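Local coordinates for protein cobalamin biosynthesis precorrin-6Y methylase (cbiE) (Archaeoglobus fulgidus, PDB 2BB3) that probably transfers methyl groups from S-adenosyl-L-methionine to a corrin precursor in adenosylcobalamin biosynthesis, and holds the spent cofactor S-adenosyl-L-homocysteine in this crystal, at residues A[179-184]-A[211-216]; A[168-173]-A[205-210]; A[133-138]-A[160-165]. All coordinates share one frame; numbering follows the deposited sequence. Where two conformers were deposited one is given.

Interaction 1: residues A[179-184]-A[211-216]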
loop_
_atom_site.group_PDB
_atom_site.type_symbol
_atom_site.label_atom_id
_atom_site.label_comp_id
_atom_site.label_asym_id
_atom_site.label_seq_id
_atom_site.Cartn_x
_atom_site.Cartn_y
_atom_site.Cartn_z
ATOM N N ARG A 179 22.980 4.598 13.187
ATOM C CA ARG A 179 22.140 5.179 12.150
ATOM C C ARG A 179 20.971 5.994 12.662
ATOM O O ARG A 179 20.329 5.640 13.644
ATOM C CB ARG A 179 21.611 4.065 11.251
ATOM C CG ARG A 179 22.695 3.236 10.597
ATOM C CD ARG A 179 22.062 2.286 9.613
ATOM N NE ARG A 179 23.028 1.613 8.752
ATOM C CZ ARG A 179 23.775 0.576 9.120
ATOM N NH1 ARG A 179 24.619 0.029 8.252
ATOM N NH2 ARG A 179 23.687 0.084 10.353
ATOM N N ARG A 180 20.701 7.101 11.995
ATOM C CA ARG A 180 19.579 7.926 12.373
ATOM C C ARG A 180 18.316 7.147 12.014
ATOM O O ARG A 180 18.218 6.581 10.934
ATOM C CB ARG A 180 19.607 9.256 11.610
ATOM C CG ARG A 180 18.353 10.104 11.835
ATOM C CD ARG A 180 18.443 11.500 11.220
ATOM N NE ARG A 180 19.304 12.392 11.999
ATOM C CZ ARG A 180 19.408 13.703 11.798
ATOM N NH1 ARG A 180 18.704 14.291 10.836
ATOM N NH2 ARG A 180 20.213 14.425 12.568
ATOM N N VAL A 181 17.363 7.092 12.928
ATOM C CA VAL A 181 16.131 6.397 12.642
ATOM C C VAL A 181 14.962 7.280 13.037
ATOM O O VAL A 181 15.107 8.171 13.876
ATOM C CB VAL A 181 16.035 5.041 13.407
ATOM C CG1 VAL A 181 17.195 4.133 13.007
ATOM C CG2 VAL A 181 16.027 5.268 14.905
ATOM N N VAL A 182 13.822 7.060 12.384
ATOM C CA VAL A 182 12.608 7.790 12.693
ATOM C C VAL A 182 11.633 6.691 13.118
ATOM O O VAL A 182 11.446 5.707 12.405
ATOM C CB VAL A 182 12.045 8.556 11.464
ATOM C CG1 VAL A 182 10.730 9.233 11.824
ATOM C CG2 VAL A 182 13.049 9.599 10.980
ATOM N N LEU A 183 11.030 6.864 14.292
ATOM C CA LEU A 183 10.089 5.905 14.849
ATOM C C LEU A 183 8.681 6.460 14.706
ATOM O O LEU A 183 8.388 7.539 15.222
ATOM C CB LEU A 183 10.384 5.675 16.340
ATOM C CG LEU A 183 11.801 5.229 16.725
ATOM C CD1 LEU A 183 11.936 5.034 18.238
ATOM C CD2 LEU A 183 12.132 3.944 16.018
ATOM N N LEU A 184 7.815 5.734 13.996
ATOM C CA LEU A 184 6.430 6.166 13.857
ATOM C C LEU A 184 5.634 5.161 14.692
ATOM O O LEU A 184 5.466 4.009 14.321
ATOM C CB LEU A 184 6.005 6.207 12.380
ATOM C CG LEU A 184 6.937 7.152 11.605
ATOM C CD1 LEU A 184 7.976 6.329 10.863
ATOM C CD2 LEU A 184 6.165 8.034 10.640
ATOM N N ILE A 211 9.859 1.708 11.738
ATOM C CA ILE A 211 11.193 2.309 11.844
ATOM C C ILE A 211 11.691 2.750 10.478
ATOM O O ILE A 211 11.951 1.914 9.637
ATOM C CB ILE A 211 12.201 1.290 12.417
ATOM C CG1 ILE A 211 11.788 0.885 13.839
ATOM C CG2 ILE A 211 13.614 1.872 12.380
ATOM C CD1 ILE A 211 12.759 -0.125 14.513
ATOM N N PHE A 212 11.820 4.054 10.264
ATOM C CA PHE A 212 12.297 4.560 8.982
ATOM C C PHE A 212 13.806 4.796 9.029
ATOM O O PHE A 212 14.289 5.548 9.867
ATOM C CB PHE A 212 11.587 5.875 8.613
ATOM C CG PHE A 212 12.049 6.466 7.315
ATOM C CD1 PHE A 212 11.857 5.780 6.116
ATOM C CD2 PHE A 212 12.689 7.703 7.287
ATOM C CE1 PHE A 212 12.297 6.314 4.910
ATOM C CE2 PHE A 212 13.138 8.252 6.075
ATOM C CZ PHE A 212 12.940 7.557 4.888
ATOM N N VAL A 213 14.540 4.142 8.128
ATOM C CA VAL A 213 15.993 4.284 8.040
ATOM C C VAL A 213 16.354 4.787 6.630
ATOM O O VAL A 213 16.261 4.031 5.655
ATOM C CB VAL A 213 16.706 2.924 8.271
ATOM C CG1 VAL A 213 18.182 3.156 8.539
ATOM C CG2 VAL A 213 16.047 2.154 9.425
ATOM N N GLU A 214 16.767 6.050 6.519
ATOM C CA GLU A 214 17.140 6.616 5.217
ATOM C C GLU A 214 18.327 5.881 4.633
ATOM O O GLU A 214 19.231 5.482 5.360
ATOM C CB GLU A 214 17.496 8.113 5.309
ATOM C CG GLU A 214 16.411 9.012 5.881
ATOM C CD GLU A 214 16.532 10.464 5.402
ATOM O OE1 GLU A 214 15.952 11.371 6.051
ATOM O OE2 GLU A 214 17.201 10.690 4.364
ATOM N N ARG A 215 18.334 5.715 3.318
ATOM C CA ARG A 215 19.430 5.011 2.681
ATOM C C ARG A 215 20.744 5.753 2.879
ATOM O O ARG A 215 20.803 6.972 2.806
ATOM C CB ARG A 215 19.153 4.793 1.177
ATOM C CG ARG A 215 18.934 6.041 0.342
ATOM C CD ARG A 215 18.852 5.715 -1.167
ATOM N NE ARG A 215 20.068 5.080 -1.677
ATOM C CZ ARG A 215 20.265 4.712 -2.943
ATOM N NH1 ARG A 215 21.412 4.141 -3.297
ATOM N NH2 ARG A 215 19.326 4.911 -3.857
ATOM N N GLU A 216 21.787 4.992 3.186
ATOM C CA GLU A 216 23.112 5.557 3.375
ATOM C C GLU A 216 23.622 5.792 1.954
ATOM O O GLU A 216 24.205 4.913 1.316
ATOM C CB GLU A 216 23.963 4.584 4.186
ATOM C CG GLU A 216 23.339 4.320 5.567
ATOM C CD GLU A 216 24.221 3.541 6.523
ATOM O OE1 GLU A 216 24.466 2.338 6.275
ATOM O OE2 GLU A 216 24.666 4.142 7.531
HETATM O O HOH W 1 16.154 7.612 9.483
#

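Interaction 2: residues A[168-173]-A[205-210]. With SAH (S-adenosyl-L-homocysteine), chain C.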
loop_
_atom_site.group_PDB
_atom_site.type_symbol
_atom_site.label_atom_id
_atom_site.label_comp_id
_atom_site.label_asym_id
_atom_site.label_seq_id
_atom_site.Cartn_x
_atom_site.Cartn_y
_atom_site.Cartn_z
ATOM N N ASP A 168 8.195 -4.290 16.464
ATOM C CA ASP A 168 7.451 -4.306 17.707
ATOM C C ASP A 168 8.515 -3.925 18.718
ATOM O O ASP A 168 9.654 -3.737 18.323
ATOM C CB ASP A 168 6.820 -5.673 18.005
ATOM C CG ASP A 168 7.828 -6.783 18.119
ATOM O OD1 ASP A 168 9.020 -6.504 18.363
ATOM O OD2 ASP A 168 7.410 -7.954 17.990
ATOM N N SER A 169 8.154 -3.821 19.994
ATOM C CA SER A 169 9.071 -3.390 21.041
ATOM C C SER A 169 10.326 -4.232 21.234
ATOM O O SER A 169 11.266 -3.805 21.906
ATOM C CB SER A 169 8.318 -3.272 22.382
ATOM O OG SER A 169 7.780 -4.521 22.810
ATOM N N HIS A 170 10.358 -5.419 20.643
ATOM C CA HIS A 170 11.521 -6.287 20.796
ATOM C C HIS A 170 12.516 -6.203 19.637
ATOM O O HIS A 170 13.452 -6.993 19.573
ATOM C CB HIS A 170 11.082 -7.747 20.979
ATOM C CG HIS A 170 9.949 -7.921 21.944
ATOM N ND1 HIS A 170 8.646 -8.093 21.531
ATOM C CD2 HIS A 170 9.924 -7.902 23.295
ATOM C CE1 HIS A 170 7.861 -8.171 22.594
ATOM N NE2 HIS A 170 8.608 -8.058 23.674
ATOM N N PHE A 171 12.324 -5.265 18.716
ATOM C CA PHE A 171 13.254 -5.152 17.595
ATOM C C PHE A 171 14.633 -4.791 18.138
ATOM O O PHE A 171 14.778 -3.817 18.886
ATOM C CB PHE A 171 12.817 -4.078 16.600
ATOM C CG PHE A 171 13.759 -3.925 15.425
ATOM C CD1 PHE A 171 13.617 -4.712 14.284
ATOM C CD2 PHE A 171 14.818 -3.018 15.483
ATOM C CE1 PHE A 171 14.512 -4.599 13.214
ATOM C CE2 PHE A 171 15.714 -2.896 14.430
ATOM C CZ PHE A 171 15.567 -3.687 13.291
ATOM N N PRO A 172 15.667 -5.560 17.748
ATOM C CA PRO A 172 17.031 -5.299 18.218
ATOM C C PRO A 172 17.692 -4.110 17.498
ATOM O O PRO A 172 18.307 -4.265 16.454
ATOM C CB PRO A 172 17.728 -6.640 17.971
ATOM C CG PRO A 172 17.083 -7.111 16.694
ATOM C CD PRO A 172 15.618 -6.771 16.902
ATOM N N LEU A 173 17.553 -2.920 18.068
ATOM C CA LEU A 173 18.121 -1.712 17.476
ATOM C C LEU A 173 19.630 -1.776 17.235
ATOM O O LEU A 173 20.154 -1.058 16.377
ATOM C CB LEU A 173 17.802 -0.488 18.348
ATOM C CG LEU A 173 16.364 0.054 18.368
ATOM C CD1 LEU A 173 16.261 1.190 19.376
ATOM C CD2 LEU A 173 15.946 0.533 16.981
ATOM N N GLU A 205 9.339 1.417 22.587
ATOM C CA GLU A 205 8.385 1.217 23.661
ATOM C C GLU A 205 7.032 0.724 23.187
ATOM O O GLU A 205 6.221 0.284 23.992
ATOM C CB GLU A 205 8.224 2.501 24.498
ATOM C CG GLU A 205 8.024 3.780 23.715
ATOM C CD GLU A 205 8.144 5.037 24.597
ATOM O OE1 GLU A 205 9.202 5.219 25.257
ATOM O OE2 GLU A 205 7.181 5.844 24.635
ATOM N N SER A 206 6.779 0.778 21.887
ATOM C CA SER A 206 5.492 0.326 21.375
ATOM C C SER A 206 5.615 -0.853 20.422
ATOM O O SER A 206 6.577 -0.942 19.643
ATOM C CB SER A 206 4.793 1.461 20.641
ATOM O OG SER A 206 3.558 1.017 20.129
ATOM N N ASP A 207 4.649 -1.765 20.477
ATOM C CA ASP A 207 4.668 -2.901 19.562
ATOM C C ASP A 207 4.144 -2.517 18.179
ATOM O O ASP A 207 4.169 -3.321 17.254
ATOM C CB ASP A 207 3.869 -4.066 20.125
ATOM C CG ASP A 207 4.601 -4.761 21.257
ATOM O OD1 ASP A 207 5.860 -4.800 21.204
ATOM O OD2 ASP A 207 3.929 -5.262 22.186
ATOM N N TYR A 208 3.667 -1.284 18.054
ATOM C CA TYR A 208 3.191 -0.778 16.773
ATOM C C TYR A 208 4.170 0.309 16.363
ATOM O O TYR A 208 3.852 1.501 16.410
ATOM C CB TYR A 208 1.785 -0.199 16.913
ATOM C CG TYR A 208 0.805 -1.235 17.389
ATOM C CD1 TYR A 208 0.436 -1.305 18.732
ATOM C CD2 TYR A 208 0.322 -2.214 16.518
ATOM C CE1 TYR A 208 -0.379 -2.336 19.202
ATOM C CE2 TYR A 208 -0.493 -3.253 16.977
ATOM C CZ TYR A 208 -0.831 -3.305 18.317
ATOM O OH TYR A 208 -1.581 -4.346 18.800
ATOM N N THR A 209 5.368 -0.115 15.974
ATOM C CA THR A 209 6.415 0.829 15.602
ATOM C C THR A 209 6.948 0.644 14.198
ATOM O O THR A 209 7.386 -0.444 13.819
ATOM C CB THR A 209 7.620 0.716 16.579
ATOM O OG1 THR A 209 7.163 0.973 17.913
ATOM C CG2 THR A 209 8.694 1.734 16.244
ATOM N N ILE A 210 6.900 1.699 13.403
ATOM C CA ILE A 210 7.473 1.577 12.083
ATOM C C ILE A 210 8.778 2.331 12.200
ATOM O O ILE A 210 8.817 3.428 12.753
ATOM C CB ILE A 210 6.532 2.115 10.983
ATOM C CG1 ILE A 210 5.423 1.072 10.722
ATOM C CG2 ILE A 210 7.324 2.360 9.695
ATOM C CD1 ILE A 210 4.372 1.503 9.745
HETATM N N SAH C . -1.368 -5.770 8.113
HETATM C CA SAH C . -0.846 -4.671 8.821
HETATM C CB SAH C . 0.475 -5.017 9.505
HETATM C CG SAH C . 0.626 -6.148 10.513
HETATM S SD SAH C . 2.251 -6.680 10.981
HETATM C C SAH C . -0.795 -3.513 7.891
HETATM O O SAH C . -0.581 -2.532 8.481
HETATM O OXT SAH C . -0.923 -3.638 6.703
HETATM C "C5'" SAH C . 2.106 -5.664 12.423
HETATM C "C4'" SAH C . 3.071 -4.494 12.479
HETATM O "O4'" SAH C . 2.673 -3.402 11.747
HETATM C "C3'" SAH C . 3.460 -4.005 13.840
HETATM O "O3'" SAH C . 4.421 -4.755 14.456
HETATM C "C2'" SAH C . 3.925 -2.634 13.506
HETATM O "O2'" SAH C . 5.250 -2.596 13.197
HETATM C "C1'" SAH C . 3.140 -2.258 12.301
HETATM N N9 SAH C . 1.989 -1.467 12.666
HETATM C C8 SAH C . 0.757 -1.874 12.613
HETATM N N7 SAH C . -0.065 -0.940 12.942
HETATM C C5 SAH C . 0.628 0.098 13.213
HETATM C C6 SAH C . 0.267 1.345 13.599
HETATM N N6 SAH C . -0.950 1.703 13.796
HETATM N N1 SAH C . 1.218 2.236 13.792
HETATM C C2 SAH C . 2.500 1.902 13.618
HETATM N N3 SAH C . 2.823 0.689 13.234
HETATM C C4 SAH C . 1.915 -0.212 13.043
#

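Interaction 3: residues A[133-138]-A[160-165]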
loop_
_atom_site.group_PDB
_atom_site.type_symbol
_atom_site.label_atom_id
_atom_site.label_comp_id
_atom_site.label_asym_id
_atom_site.label_seq_id
_atom_site.Cartn_x
_atom_site.Cartn_y
_atom_site.Cartn_z
ATOM N N LEU A 133 5.798 10.882 6.098
ATOM C CA LEU A 133 7.168 11.183 5.683
ATOM C C LEU A 133 7.307 11.797 4.303
ATOM O O LEU A 133 8.370 12.315 3.970
ATOM C CB LEU A 133 8.009 9.900 5.685
ATOM C CG LEU A 133 8.208 9.123 6.987
ATOM C CD1 LEU A 133 8.710 7.742 6.668
ATOM C CD2 LEU A 133 9.205 9.869 7.866
ATOM N N LYS A 134 6.245 11.739 3.500
ATOM C CA LYS A 134 6.292 12.257 2.125
ATOM C C LYS A 134 7.316 11.434 1.330
ATOM O O LYS A 134 8.067 11.977 0.523
ATOM C CB LYS A 134 6.713 13.744 2.091
ATOM C CG LYS A 134 5.870 14.678 2.941
ATOM C CD LYS A 134 4.401 14.647 2.525
ATOM C CE LYS A 134 3.581 15.615 3.347
ATOM N NZ LYS A 134 4.093 17.003 3.248
ATOM N N VAL A 135 7.347 10.126 1.569
ATOM C CA VAL A 135 8.282 9.243 0.877
ATOM C C VAL A 135 7.532 8.249 -0.006
ATOM O O VAL A 135 6.496 7.723 0.391
ATOM C CB VAL A 135 9.171 8.469 1.895
ATOM C CG1 VAL A 135 10.013 7.425 1.170
ATOM C CG2 VAL A 135 10.096 9.468 2.628
ATOM N N ASP A 136 8.046 8.001 -1.208
ATOM C CA ASP A 136 7.390 7.078 -2.134
ATOM C C ASP A 136 7.737 5.627 -1.804
ATOM O O ASP A 136 8.842 5.335 -1.339
ATOM C CB ASP A 136 7.801 7.395 -3.590
ATOM C CG ASP A 136 6.797 6.884 -4.608
ATOM O OD1 ASP A 136 6.908 5.717 -5.060
ATOM O OD2 ASP A 136 5.884 7.658 -4.963
ATOM N N LEU A 137 6.777 4.731 -2.038
ATOM C CA LEU A 137 6.941 3.295 -1.785
ATOM C C LEU A 137 8.070 2.768 -2.685
ATOM O O LEU A 137 8.777 1.815 -2.321
ATOM C CB LEU A 137 5.637 2.530 -2.118
ATOM C CG LEU A 137 5.147 1.291 -1.329
ATOM C CD1 LEU A 137 4.208 0.438 -2.219
ATOM C CD2 LEU A 137 6.287 0.451 -0.804
ATOM N N SER A 138 8.243 3.363 -3.865
ATOM C CA SER A 138 9.294 2.874 -4.772
ATOM C C SER A 138 10.693 3.326 -4.352
ATOM O O SER A 138 11.682 3.028 -5.018
ATOM C CB SER A 138 9.019 3.317 -6.209
ATOM O OG SER A 138 9.063 4.721 -6.281
ATOM N N TYR A 160 20.552 0.634 -1.784
ATOM C CA TYR A 160 19.675 1.159 -2.827
ATOM C C TYR A 160 18.302 1.641 -2.365
ATOM O O TYR A 160 17.528 2.151 -3.175
ATOM C CB TYR A 160 19.478 0.099 -3.918
ATOM C CG TYR A 160 20.605 -0.899 -4.004
ATOM C CD1 TYR A 160 20.631 -2.019 -3.173
ATOM C CD2 TYR A 160 21.659 -0.714 -4.901
ATOM C CE1 TYR A 160 21.682 -2.933 -3.232
ATOM C CE2 TYR A 160 22.712 -1.621 -4.971
ATOM C CZ TYR A 160 22.719 -2.723 -4.136
ATOM O OH TYR A 160 23.768 -3.612 -4.188
ATOM N N ARG A 161 18.008 1.506 -1.076
ATOM C CA ARG A 161 16.697 1.887 -0.570
ATOM C C ARG A 161 16.696 2.304 0.877
ATOM O O ARG A 161 17.561 1.895 1.654
ATOM C CB ARG A 161 15.727 0.689 -0.661
ATOM C CG ARG A 161 15.409 0.204 -2.051
ATOM C CD ARG A 161 14.616 1.256 -2.751
ATOM N NE ARG A 161 14.374 0.938 -4.149
ATOM C CZ ARG A 161 13.250 0.412 -4.605
ATOM N NH1 ARG A 161 12.253 0.132 -3.763
ATOM N NH2 ARG A 161 13.121 0.203 -5.911
ATOM N N HIS A 162 15.719 3.120 1.241
ATOM C CA HIS A 162 15.544 3.466 2.638
ATOM C C HIS A 162 14.878 2.191 3.143
ATOM O O HIS A 162 14.346 1.417 2.355
ATOM C CB HIS A 162 14.506 4.579 2.839
ATOM C CG HIS A 162 14.787 5.831 2.081
ATOM N ND1 HIS A 162 15.975 6.513 2.182
ATOM C CD2 HIS A 162 13.985 6.583 1.278
ATOM C CE1 HIS A 162 15.901 7.635 1.485
ATOM N NE2 HIS A 162 14.699 7.695 0.932
ATOM N N LEU A 163 14.895 1.974 4.444
ATOM C CA LEU A 163 14.212 0.820 4.994
ATOM C C LEU A 163 13.001 1.321 5.768
ATOM O O LEU A 163 13.054 2.354 6.432
ATOM C CB LEU A 163 15.120 0.028 5.940
ATOM C CG LEU A 163 16.288 -0.741 5.314
ATOM C CD1 LEU A 163 16.961 -1.584 6.399
ATOM C CD2 LEU A 163 15.789 -1.642 4.183
ATOM N N LEU A 164 11.900 0.592 5.642
ATOM C CA LEU A 164 10.686 0.896 6.382
ATOM C C LEU A 164 10.466 -0.447 7.088
ATOM O O LEU A 164 10.014 -1.417 6.483
ATOM C CB LEU A 164 9.529 1.233 5.435
ATOM C CG LEU A 164 8.469 2.150 6.064
ATOM C CD1 LEU A 164 9.104 3.487 6.428
ATOM C CD2 LEU A 164 7.308 2.368 5.111
ATOM N N ILE A 165 10.814 -0.502 8.368
ATOM C CA ILE A 165 10.715 -1.736 9.132
ATOM C C ILE A 165 9.467 -1.809 9.997
ATOM O O ILE A 165 9.199 -0.909 10.775
ATOM C CB ILE A 165 11.949 -1.887 10.063
ATOM C CG1 ILE A 165 13.237 -1.758 9.249
ATOM C CG2 ILE A 165 11.907 -3.225 10.790
ATOM C CD1 ILE A 165 14.482 -1.491 10.118
#

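Interaction 1: residues A[179-184]-A[211-216]
Val-182 lies alongside Phe-212, the two side chains pointing the same way, with Val-182 CB 3.9 Å from Phe-212 CB. The CG2 methyl of Val-182 reaches the rim of the phenyl ring near its plane, at CD2; Phe-212 CG stands trans to its backbone N (chi1 179°), leading the rest of the ring away from segment 179-184. Their backbones form a hydrogen-bonded antiparallel pair: Phe-212 N gives a nearly straight bond to Val-182 O (2.7 Å), and Val-182 N returns one to Phe-212 O. On the other face of the sheet Leu-183 CD2 packs against Ile-211 CG1 at 3.8 Å, and Ile-211 CG2 touches Val-181 CB. These are neighbouring antiparallel strands of the mixed C-terminal sheet of the tetrapyrrole methylase fold, with strand 193-198 beyond 180-185 and strand 162-167 beyond 209-213. Past Val-213 the ladder opens, and a water donates to both Arg-180 O and Phe-212 O (2.8 Å to the latter). Farther out, the extended Arg-179 crosses Glu-216 at about a right angle in a salt bridge. Glu-216 OE1 sits at the guanidinium edge, 3.0 Å from both NE and NH1 of Arg-179, the NE bond being weak; Glu-216 is poorly ordered. Arg-179 NH2 bonds instead to Leu-176 O. A methionine in place of Arg-179 would probably leave the Glu-216 carboxylate without its counter-charge and Leu-176 O without this donor.

Interaction 2: residues A[168-173]-A[205-210]
The imidazole of His-170 carries Ser-169 OG over the centre of one face and meets Asp-168 OD2 in plane at its edge, while the carboxylate of Asp-207, turned 33° from the ring, comes near it obliquely, His-170 CE1 lying 4.2 Å from Asp-207 OD1. Ser-169 grips the same oxygen twice. Its backbone N bonds to Asp-207 OD1 at 2.8 Å on the anti lone pair, and its hydroxyl OG donates to Asp-207 OD1 from the syn side, 27° out of the carboxylate plane, at 2.5 Å, a short distance from which no special strength follows at this resolution. A chi1 of 62° tucks OG between the backbone N and the carbonyl carbon, beside the residue's own N-H. Two donors on one oxygen should fix the rotation of the carboxylate and may help offset the proximity of the Asp-168 carboxylate. Residues 168-171 form a type I beta turn, within which Asp-168 OD1 takes the N-H of His-170 in an Asx turn; the turn follows strand 162-167 and meets the loop leading into strand 209-213. That loop and the first residues of the strand line the S-adenosyl-L-homocysteine pocket. Asp-207 O lies 3.2 Å from the ribose O3' and Thr-209 O is 3.1 Å from O2', and the edge of the Tyr-208 ring faces C8 of the adenine. An ST turn shapes the same loop, Tyr-208 N bonding to Ser-206 OG, which also hydrogen-bonds to Asn-186 OD1. Thr-209 OG1 donates to Ser-206 O.

Interaction 3: residues A[133-138]-A[160-165]
A bend at chi2 (-68°) turns the Arg-161 side chain back toward Ser-138, whose carbonyl oxygen then sits over the centre of one guanidinium face, Ser-138 O being 3.1 Å from Arg-161 CZ. The contact joins the link between helix 125-133 and strand 140-144 to the start of strand 162-167, which runs parallel to 140-144 in the mixed sheet of this methylase, at the subunit interface. With the carbonyl above the plane, the N-H groups point elsewhere: Arg-161 NH1 bonds to Val-140 O, and NH2 to Val-142 O of the second subunit. The carbonyl oxygen over the face probably adds a favourable electrostatic term to the buried cation. An Asx turn shapes the connection in one of the two conformers of Asp-136, whose OD1 there accepts from Ser-138 N and also from Ala-102 N of the second subunit. Nearer the helix end, Val-135 CG1 approaches the His-162 ring obliquely, 4.1 Å from His-162 CD2. His-162 ND1 accepts from the backbone N of Arg-215, which probably helps set the ring's rotation. Leu-133 CD1 meets Leu-164 CD1 at 4.3 Å, methyl to methyl.

From the N terminus, interaction 3 comes first: it joins the exit of helix 125-133 to the start of strand 162-167, closing the loop through strand 140-144 and the helices 152-155 and 157-160. Interaction 2 opens next, at the end of strand 162-167, and closes where the chain enters strand 209-213. Interaction 1 opens within that span but closes after it, so the two cross, while interaction 3 stands in series before both. Strand 209-213 is used by interactions 1 and 2 and borders strand 162-167 of interaction 3: Ile-210 O accepts from Leu-184 N, and Val-213 O from Leu-163 N. Together they tie the loop after helix 125-133 and the cofactor-side loops to the central strands of the mixed sheet.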